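Local coordinates for 6b protein (PDB 3AQ2), which is an Agrobacterium protein with an ADP-ribosylation-type fold that disturbs plant cell proliferation, probably by acting on the host miRNA machinery, at residues R12-I17 against S21-H26; T96-W101 against Q106-I111. All coordinates share one frame; numbering follows the deposited sequence.

Interaction 1: R12-I17 against S21-H26; sequences RDLRRI and SELSQH
Chi1 of -55° places Ile17 CG1 beside the backbone N and leaves CG2 anti to it, so that the CG2 methyl faces the helix. CG2 lands on the helix backbone, 3.6 Å from Leu23 N, and also lies 3.7 Å from Glu22 CB. The other branch puts CG1 over the centre of the His26 ring, and its CD1 comes within 4.1 Å of His26 NE2, so one face of the imidazole receives an aliphatic lid. A beta-branched residue suits this place because its two arms serve different neighbours at once. Leu14 packs against His26 and Leu23 as well: its CD1 meets His26 CB at 3.8 Å, and CD2 approaches the ring obliquely. Leu23, with CG anti to its N (chi1 -178°) and chi2 near 66°, brings CD1 to 3.8 Å from Leu14 CB. Leucine suits both buried positions, offering a branched apolar end.

The two segments belong to a strand-turn-helix unit, and no hydrogen bond crosses between them. Strand 12-13 is an edge strand, parallel to strand 199-202, and a type I turn from Leu14 to Ile17 leads the chain towards helix 20-38. Asp13, a short acid able to accept from the N-H two residues on, braces that turn: its OD1 accepts from Arg15 N in an Asx turn and, from the opposite face of the carboxylate plane, from Arg15 NE at 2.9 Å. Arg15 NH2 holds Asp13 OD2 at 2.8 Å, completing a side-on salt bridge. Glu22 sends its carboxylate to a salt bridge with Arg19.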
ATOM      1  N   ARG A  12      -6.147   9.692   6.076  1.00 13.41           N
ATOM      2  CA  ARG A  12      -5.418  10.387   7.137  1.00 13.69           C
ATOM      3  C   ARG A  12      -4.112  10.885   6.535  1.00 13.14           C
ATOM      4  O   ARG A  12      -3.237  10.087   6.179  1.00 12.29           O
ATOM      5  CB  ARG A  12      -5.111   9.481   8.332  1.00 14.13           C
ATOM      6  CG  ARG A  12      -6.273   8.978   9.214  1.00 18.26           C
ATOM      7  CD  ARG A  12      -7.628   9.591   8.986  1.00 21.37           C
ATOM      8  NE  ARG A  12      -8.559   9.132  10.021  1.00 21.67           N
ATOM      9  CZ  ARG A  12      -9.883   9.091   9.881  1.00 23.66           C
ATOM     10  NH1 ARG A  12     -10.458   9.476   8.743  1.00 23.44           N
ATOM     11  NH2 ARG A  12     -10.636   8.647  10.884  1.00 24.24           N
ATOM     12  N   ASP A  13      -3.988  12.206   6.406  1.00 13.20           N
ATOM     13  CA  ASP A  13      -2.757  12.782   5.880  1.00 13.29           C
ATOM     14  C   ASP A  13      -1.792  13.013   7.041  1.00 12.91           C
ATOM     15  O   ASP A  13      -1.955  13.964   7.820  1.00 14.09           O
ATOM     16  CB  ASP A  13      -3.049  14.082   5.132  1.00 14.62           C
ATOM     17  CG  ASP A  13      -1.814  14.679   4.461  1.00 16.03           C
ATOM     18  OD1 ASP A  13      -0.691  14.152   4.626  1.00 14.64           O
ATOM     19  OD2 ASP A  13      -1.980  15.710   3.762  1.00 21.10           O
ATOM     20  N   LEU A  14      -0.812  12.118   7.167  1.00 11.86           N
ATOM     21  CA  LEU A  14       0.110  12.136   8.298  1.00 11.39           C
ATOM     22  C   LEU A  14       1.478  12.711   7.913  1.00 12.06           C
ATOM     23  O   LEU A  14       2.457  12.530   8.644  1.00 11.92           O
ATOM     24  CB  LEU A  14       0.271  10.724   8.889  1.00 10.91           C
ATOM     25  CG  LEU A  14      -1.047  10.051   9.283  1.00 11.73           C
ATOM     26  CD1 LEU A  14      -0.801   8.630   9.814  1.00 12.53           C
ATOM     27  CD2 LEU A  14      -1.816  10.904  10.295  1.00 12.83           C
ATOM     28  N   ARG A  15       1.541  13.424   6.782  1.00 12.81           N
ATOM     29  CA  ARG A  15       2.827  13.948   6.291  1.00 13.74           C
ATOM     30  C   ARG A  15       3.520  14.943   7.228  1.00 14.66           C
ATOM     31  O   ARG A  15       4.728  15.142   7.115  1.00 15.60           O
ATOM     32  CB  ARG A  15       2.687  14.559   4.891  1.00 13.99           C
ATOM     33  CG  ARG A  15       2.505  13.533   3.790  1.00 13.35           C
ATOM     34  CD  ARG A  15       2.298  14.213   2.450  1.00 17.11           C
ATOM     35  NE  ARG A  15       0.988  14.855   2.378  1.00 18.77           N
ATOM     36  CZ  ARG A  15       0.559  15.571   1.341  1.00 23.14           C
ATOM     37  NH1 ARG A  15       1.344  15.753   0.285  1.00 25.17           N
ATOM     38  NH2 ARG A  15      -0.649  16.114   1.364  1.00 22.78           N
ATOM     39  N   ARG A  16       2.761  15.565   8.129  1.00 15.55           N
ATOM     40  CA  ARG A  16       3.335  16.513   9.099  1.00 16.74           C
ATOM     41  C   ARG A  16       3.510  15.874  10.468  1.00 16.14           C
ATOM     42  O   ARG A  16       3.826  16.558  11.445  1.00 17.66           O
ATOM     43  CB  ARG A  16       2.504  17.797   9.162  1.00 18.66           C
ATOM     44  CG  ARG A  16       2.376  18.432   7.797  1.00 22.13           C
ATOM     45  CD  ARG A  16       2.014  19.900   7.827  1.00 30.15           C
ATOM     46  NE  ARG A  16       2.057  20.445   6.468  1.00 35.54           N
ATOM     47  CZ  ARG A  16       3.169  20.817   5.830  1.00 38.09           C
ATOM     48  NH1 ARG A  16       4.356  20.729   6.420  1.00 39.60           N
ATOM     49  NH2 ARG A  16       3.093  21.291   4.592  1.00 39.06           N
ATOM     50  N   ILE A  17       3.322  14.552  10.525  1.00 14.94           N
ATOM     51  CA  ILE A  17       3.619  13.793  11.738  1.00 14.69           C
ATOM     52  C   ILE A  17       4.938  13.062  11.494  1.00 13.93           C
ATOM     53  O   ILE A  17       4.977  12.006  10.834  1.00 13.57           O
ATOM     54  CB  ILE A  17       2.493  12.788  12.120  1.00 15.12           C
ATOM     55  CG1 ILE A  17       1.130  13.484  12.244  1.00 16.13           C
ATOM     56  CG2 ILE A  17       2.835  12.094  13.438  1.00 15.60           C
ATOM     57  CD1 ILE A  17       1.067  14.558  13.287  1.00 18.72           C
ATOM     58  N   SER A  21       7.426   7.713  17.051  1.00 14.37           N
ATOM     59  CA  SER A  21       6.466   7.225  18.035  1.00 15.29           C
ATOM     60  C   SER A  21       5.062   7.783  17.774  1.00 16.05           C
ATOM     61  O   SER A  21       4.078   7.029  17.816  1.00 16.89           O
ATOM     62  CB  SER A  21       6.946   7.515  19.456  1.00 16.58           C
ATOM     63  OG  SER A  21       7.067   8.909  19.676  1.00 18.39           O
ATOM     64  N   GLU A  22       4.981   9.076  17.458  1.00 15.57           N
ATOM     65  CA  GLU A  22       3.697   9.721  17.143  1.00 17.03           C
ATOM     66  C   GLU A  22       3.098   9.121  15.872  1.00 15.10           C
ATOM     67  O   GLU A  22       1.898   8.827  15.798  1.00 15.20           O
ATOM     68  CB  GLU A  22       3.867  11.223  16.933  1.00 17.05           C
ATOM     69  CG  GLU A  22       4.161  12.027  18.170  1.00 20.70           C
ATOM     70  CD  GLU A  22       4.201  13.522  17.876  1.00 22.01           C
ATOM     71  OE1 GLU A  22       3.462  13.985  16.963  1.00 26.28           O
ATOM     72  OE2 GLU A  22       4.959  14.235  18.574  1.00 29.06           O
ATOM     73  N   LEU A  23       3.932   8.932  14.858  1.00 13.47           N
ATOM     74  CA  LEU A  23       3.420   8.389  13.609  1.00 12.65           C
ATOM     75  C   LEU A  23       2.814   7.004  13.802  1.00 12.94           C
ATOM     76  O   LEU A  23       1.742   6.716  13.278  1.00 12.99           O
ATOM     77  CB  LEU A  23       4.522   8.330  12.559  1.00 11.83           C
ATOM     78  CG  LEU A  23       4.052   7.808  11.201  1.00 10.71           C
ATOM     79  CD1 LEU A  23       3.060   8.767  10.548  1.00 11.56           C
ATOM     80  CD2 LEU A  23       5.269   7.640  10.322  1.00 10.68           C
ATOM     81  N   SER A  24       3.493   6.158  14.574  1.00 13.50           N
ATOM     82  CA  SER A  24       3.013   4.804  14.819  1.00 14.48           C
ATOM     83  C   SER A  24       1.639   4.822  15.479  1.00 15.22           C
ATOM     84  O   SER A  24       0.758   4.039  15.106  1.00 14.93           O
ATOM     85  CB  SER A  24       4.025   4.027  15.663  1.00 15.54           C
ATOM     86  OG  SER A  24       3.533   2.741  16.018  1.00 18.22           O
ATOM     87  N   GLN A  25       1.461   5.723  16.445  1.00 16.21           N
ATOM     88  CA  GLN A  25       0.192   5.869  17.163  1.00 17.79           C
ATOM     89  C   GLN A  25      -0.924   6.326  16.216  1.00 16.63           C
ATOM     90  O   GLN A  25      -2.032   5.783  16.253  1.00 16.53           O
ATOM     91  CB  GLN A  25       0.354   6.844  18.329  1.00 18.52           C
ATOM     92  CG  GLN A  25       1.317   6.347  19.417  1.00 21.51           C
ATOM     93  CD  GLN A  25       1.811   7.461  20.344  1.00 23.78           C
ATOM     94  OE1 GLN A  25       1.306   8.586  20.316  1.00 31.07           O
ATOM     95  NE2 GLN A  25       2.793   7.140  21.182  1.00 28.98           N
ATOM     96  N   HIS A  26      -0.627   7.308  15.363  1.00 15.51           N
ATOM     97  CA  HIS A  26      -1.614   7.779  14.371  1.00 15.79           C
ATOM     98  C   HIS A  26      -1.999   6.686  13.376  1.00 14.60           C
ATOM     99  O   HIS A  26      -3.163   6.583  12.978  1.00 14.64           O
ATOM    100  CB  HIS A  26      -1.106   9.012  13.614  1.00 16.14           C
ATOM    101  CG  HIS A  26      -1.226  10.287  14.386  1.00 17.90           C
ATOM    102  ND1 HIS A  26      -2.287  11.156  14.232  1.00 21.38           N
ATOM    103  CD2 HIS A  26      -0.421  10.840  15.325  1.00 19.13           C
ATOM    104  CE1 HIS A  26      -2.126  12.190  15.040  1.00 22.03           C
ATOM    105  NE2 HIS A  26      -1.002  12.023  15.716  1.00 21.59           N
TER

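Interaction 2: T96-W101 against Q106-I111; sequences TAMPPW and QEMNAI
Met98 and Met108 make the close part of this contact, crossing obliquely with sulfur against methyl: Met98 SD lies 3.7 Å from Met108 CE. The same methyl also approaches Met98 CB, at 4.1 Å, so it rests along the flank of an extended side chain. Met108 reaches it by bending at both chi2 (55°) and chi3 (63°), which folds the thioether towards the loop. Unbranched methionine suits both places, letting Met98 stay extended while Met108 folds its methyl on to it. Both residues are buried, and Met98 also packs on Tyr156 and Trp158 of strand 154-161.

Ile111, one helical turn on from Met108, touches more loosely. Its CD1 stays 4.3 Å from Met98 CE, and the residue is partly exposed. On the outward side of helix 105-115, Gln106, Glu107 and Ala110 are exposed, as fits a helix lying on the surface with one apolar flank turned inward.

The loop that carries Met98 leaves strand 93-96 through an ST turn, in which Thr96 OG1 accepts from Met98 N at 3.1 Å in a nearly straight bond (171°). Threonine suits the strand end because its hydroxyl can serve the turn and also bond to Gly157 O. No hydrogen bond or salt bridge joins the segments, so the contact itself probably rests on dispersion and the burial of thioether and aliphatic surface.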
ATOM      1  N   THR A  96       4.793  -3.912   1.644  1.00  8.79           N
ATOM      2  CA  THR A  96       5.525  -4.620   2.692  1.00  9.41           C
ATOM      3  C   THR A  96       5.009  -4.287   4.081  1.00  9.67           C
ATOM      4  O   THR A  96       4.499  -3.189   4.308  1.00 10.34           O
ATOM      5  CB  THR A  96       7.059  -4.337   2.610  1.00  9.67           C
ATOM      6  OG1 THR A  96       7.746  -5.100   3.625  1.00 10.17           O
ATOM      7  CG2 THR A  96       7.381  -2.826   2.764  1.00  9.49           C
ATOM      8  N   ALA A  97       5.168  -5.239   4.996  1.00  9.80           N
ATOM      9  CA  ALA A  97       4.904  -5.017   6.405  1.00 10.50           C
ATOM     10  C   ALA A  97       5.999  -4.155   7.066  1.00 10.99           C
ATOM     11  O   ALA A  97       5.786  -3.651   8.176  1.00 11.36           O
ATOM     12  CB  ALA A  97       4.744  -6.363   7.143  1.00 11.74           C
ATOM     13  N   MET A  98       7.153  -3.990   6.410  1.00 10.89           N
ATOM     14  CA  MET A  98       8.239  -3.160   6.983  1.00 11.41           C
ATOM     15  C   MET A  98       7.727  -1.735   7.078  1.00 10.58           C
ATOM     16  O   MET A  98       7.408  -1.145   6.045  1.00 10.23           O
ATOM     17  CB  MET A  98       9.469  -3.154   6.087  1.00 11.57           C
ATOM     18  CG  MET A  98      10.203  -4.460   6.017  1.00 12.73           C
ATOM     19  SD  MET A  98      11.761  -4.131   5.166  1.00 15.13           S
ATOM     20  CE  MET A  98      12.621  -5.673   5.460  1.00 17.29           C
ATOM     21  N   PRO A  99       7.620  -1.189   8.306  1.00 10.70           N
ATOM     22  CA  PRO A  99       7.061   0.150   8.456  1.00 10.59           C
ATOM     23  C   PRO A  99       8.066   1.236   8.051  1.00 10.34           C
ATOM     24  O   PRO A  99       9.268   0.961   7.925  1.00 10.65           O
ATOM     25  CB  PRO A  99       6.738   0.225   9.950  1.00 11.22           C
ATOM     26  CG  PRO A  99       7.773  -0.629  10.587  1.00 11.44           C
ATOM     27  CD  PRO A  99       7.986  -1.770   9.612  1.00 11.03           C
ATOM     28  N   PRO A 100       7.579   2.466   7.834  1.00 10.84           N
ATOM     29  CA  PRO A 100       8.450   3.533   7.318  1.00 10.62           C
ATOM     30  C   PRO A 100       9.665   3.899   8.183  1.00 10.78           C
ATOM     31  O   PRO A 100      10.593   4.534   7.681  1.00 11.80           O
ATOM     32  CB  PRO A 100       7.491   4.734   7.178  1.00 11.60           C
ATOM     33  CG  PRO A 100       6.127   4.151   7.161  1.00 12.54           C
ATOM     34  CD  PRO A 100       6.176   2.906   7.977  1.00 11.28           C
ATOM     35  N   TRP A 101       9.664   3.505   9.460  1.00 10.21           N
ATOM     36  CA  TRP A 101      10.781   3.798  10.369  1.00 10.65           C
ATOM     37  C   TRP A 101      11.743   2.628  10.554  1.00 10.80           C
ATOM     38  O   TRP A 101      12.689   2.737  11.338  1.00 11.24           O
ATOM     39  CB  TRP A 101      10.256   4.225  11.749  1.00 11.34           C
ATOM     40  CG  TRP A 101       9.304   3.214  12.350  1.00 11.45           C
ATOM     41  CD1 TRP A 101       9.623   2.105  13.101  1.00 12.70           C
ATOM     42  CD2 TRP A 101       7.878   3.218  12.227  1.00 11.57           C
ATOM     43  NE1 TRP A 101       8.475   1.425  13.448  1.00 12.94           N
ATOM     44  CE2 TRP A 101       7.392   2.087  12.924  1.00 13.68           C
ATOM     45  CE3 TRP A 101       6.960   4.080  11.607  1.00 12.84           C
ATOM     46  CZ2 TRP A 101       6.026   1.789  13.009  1.00 12.85           C
ATOM     47  CZ3 TRP A 101       5.591   3.768  11.676  1.00 12.58           C
ATOM     48  CH2 TRP A 101       5.145   2.644  12.389  1.00 12.92           C
ATOM     49  N   GLN A 106      17.251   5.258   2.194  1.00 12.53           N
ATOM     50  CA  GLN A 106      18.274   4.773   1.254  1.00 12.57           C
ATOM     51  C   GLN A 106      18.382   3.241   1.271  1.00 12.13           C
ATOM     52  O   GLN A 106      18.497   2.611   0.209  1.00 11.94           O
ATOM     53  CB  GLN A 106      19.620   5.432   1.531  1.00 13.69           C
ATOM     54  CG  GLN A 106      19.578   6.957   1.353  1.00 18.12           C
ATOM     55  CD  GLN A 106      20.960   7.587   1.359  1.00 24.71           C
ATOM     56  OE1 GLN A 106      21.858   7.137   2.077  1.00 29.04           O
ATOM     57  NE2 GLN A 106      21.144   8.630   0.545  1.00 27.88           N
ATOM     58  N   GLU A 107      18.332   2.661   2.474  1.00 11.40           N
ATOM     59  CA  GLU A 107      18.382   1.209   2.649  1.00 11.62           C
ATOM     60  C   GLU A 107      17.130   0.574   2.078  1.00 11.11           C
ATOM     61  O   GLU A 107      17.200  -0.418   1.344  1.00 11.52           O
ATOM     62  CB  GLU A 107      18.507   0.852   4.128  1.00 11.85           C
ATOM     63  CG  GLU A 107      19.808   1.348   4.741  1.00 13.10           C
ATOM     64  CD  GLU A 107      19.815   1.256   6.253  1.00 17.90           C
ATOM     65  OE1 GLU A 107      18.744   1.421   6.884  1.00 18.78           O
ATOM     66  OE2 GLU A 107      20.908   1.047   6.810  1.00 20.66           O
ATOM     67  N   MET A 108      15.975   1.162   2.393  1.00 10.83           N
ATOM     68  CA  MET A 108      14.712   0.648   1.857  1.00 11.18           C
ATOM     69  C   MET A 108      14.724   0.661   0.328  1.00 10.69           C
ATOM     70  O   MET A 108      14.248  -0.278  -0.304  1.00 10.54           O
ATOM     71  CB  MET A 108      13.533   1.457   2.385  1.00 11.30           C
ATOM     72  CG  MET A 108      12.160   1.020   1.839  1.00 13.52           C
ATOM     73  SD  MET A 108      11.778  -0.729   2.098  1.00 21.54           S
ATOM     74  CE  MET A 108      11.788  -0.669   3.862  1.00 17.27           C
ATOM     75  N   ASN A 109      15.295   1.706  -0.264  1.00 10.47           N
ATOM     76  CA  ASN A 109      15.342   1.769  -1.715  1.00 10.32           C
ATOM     77  C   ASN A 109      16.138   0.605  -2.305  1.00 10.96           C
ATOM     78  O   ASN A 109      15.748   0.051  -3.330  1.00 11.48           O
ATOM     79  CB  ASN A 109      15.925   3.086  -2.205  1.00 10.71           C
ATOM     80  CG  ASN A 109      15.823   3.219  -3.708  1.00 11.87           C
ATOM     81  OD1 ASN A 109      14.724   3.401  -4.267  1.00 13.59           O
ATOM     82  ND2 ASN A 109      16.946   3.094  -4.372  1.00 12.69           N
ATOM     83  N   ALA A 110      17.227   0.217  -1.643  1.00 11.06           N
ATOM     84  CA  ALA A 110      18.011  -0.940  -2.102  1.00 11.55           C
ATOM     85  C   ALA A 110      17.181  -2.232  -2.107  1.00 11.95           C
ATOM     86  O   ALA A 110      17.250  -3.028  -3.058  1.00 12.21           O
ATOM     87  CB  ALA A 110      19.276  -1.116  -1.261  1.00 12.40           C
ATOM     88  N   ILE A 111      16.399  -2.431  -1.051  1.00 11.58           N
ATOM     89  CA  ILE A 111      15.554  -3.620  -0.968  1.00 11.84           C
ATOM     90  C   ILE A 111      14.428  -3.573  -2.010  1.00 12.08           C
ATOM     91  O   ILE A 111      14.123  -4.591  -2.662  1.00 12.62           O
ATOM     92  CB  ILE A 111      15.009  -3.807   0.454  1.00 11.11           C
ATOM     93  CG1 ILE A 111      16.179  -4.031   1.427  1.00 12.40           C
ATOM     94  CG2 ILE A 111      14.033  -4.997   0.523  1.00 12.81           C
ATOM     95  CD1 ILE A 111      15.746  -4.183   2.884  1.00 15.19           C
TER

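From the N terminus, interaction 1 comes first: edge strand 12-13 gives way to a turn, and the contact closes the short connection into helix 20-38. The chain then passes, among others, through strand 66-70, the other outermost strand of the same sheet, and helix 72-81 before strand 93-96 leads to interaction 2, which closes the loop into helix 105-115. The two contacts follow in series, neither nested nor crossed, with centres about 17 Å apart. They nevertheless touch through Trp101, at the end of segment 96-101: Trp101 CH2 lies 3.7 Å from Ser24 CB, and its ring also meets Leu23. The loop before helix 105-115 thereby packs against the first long helix.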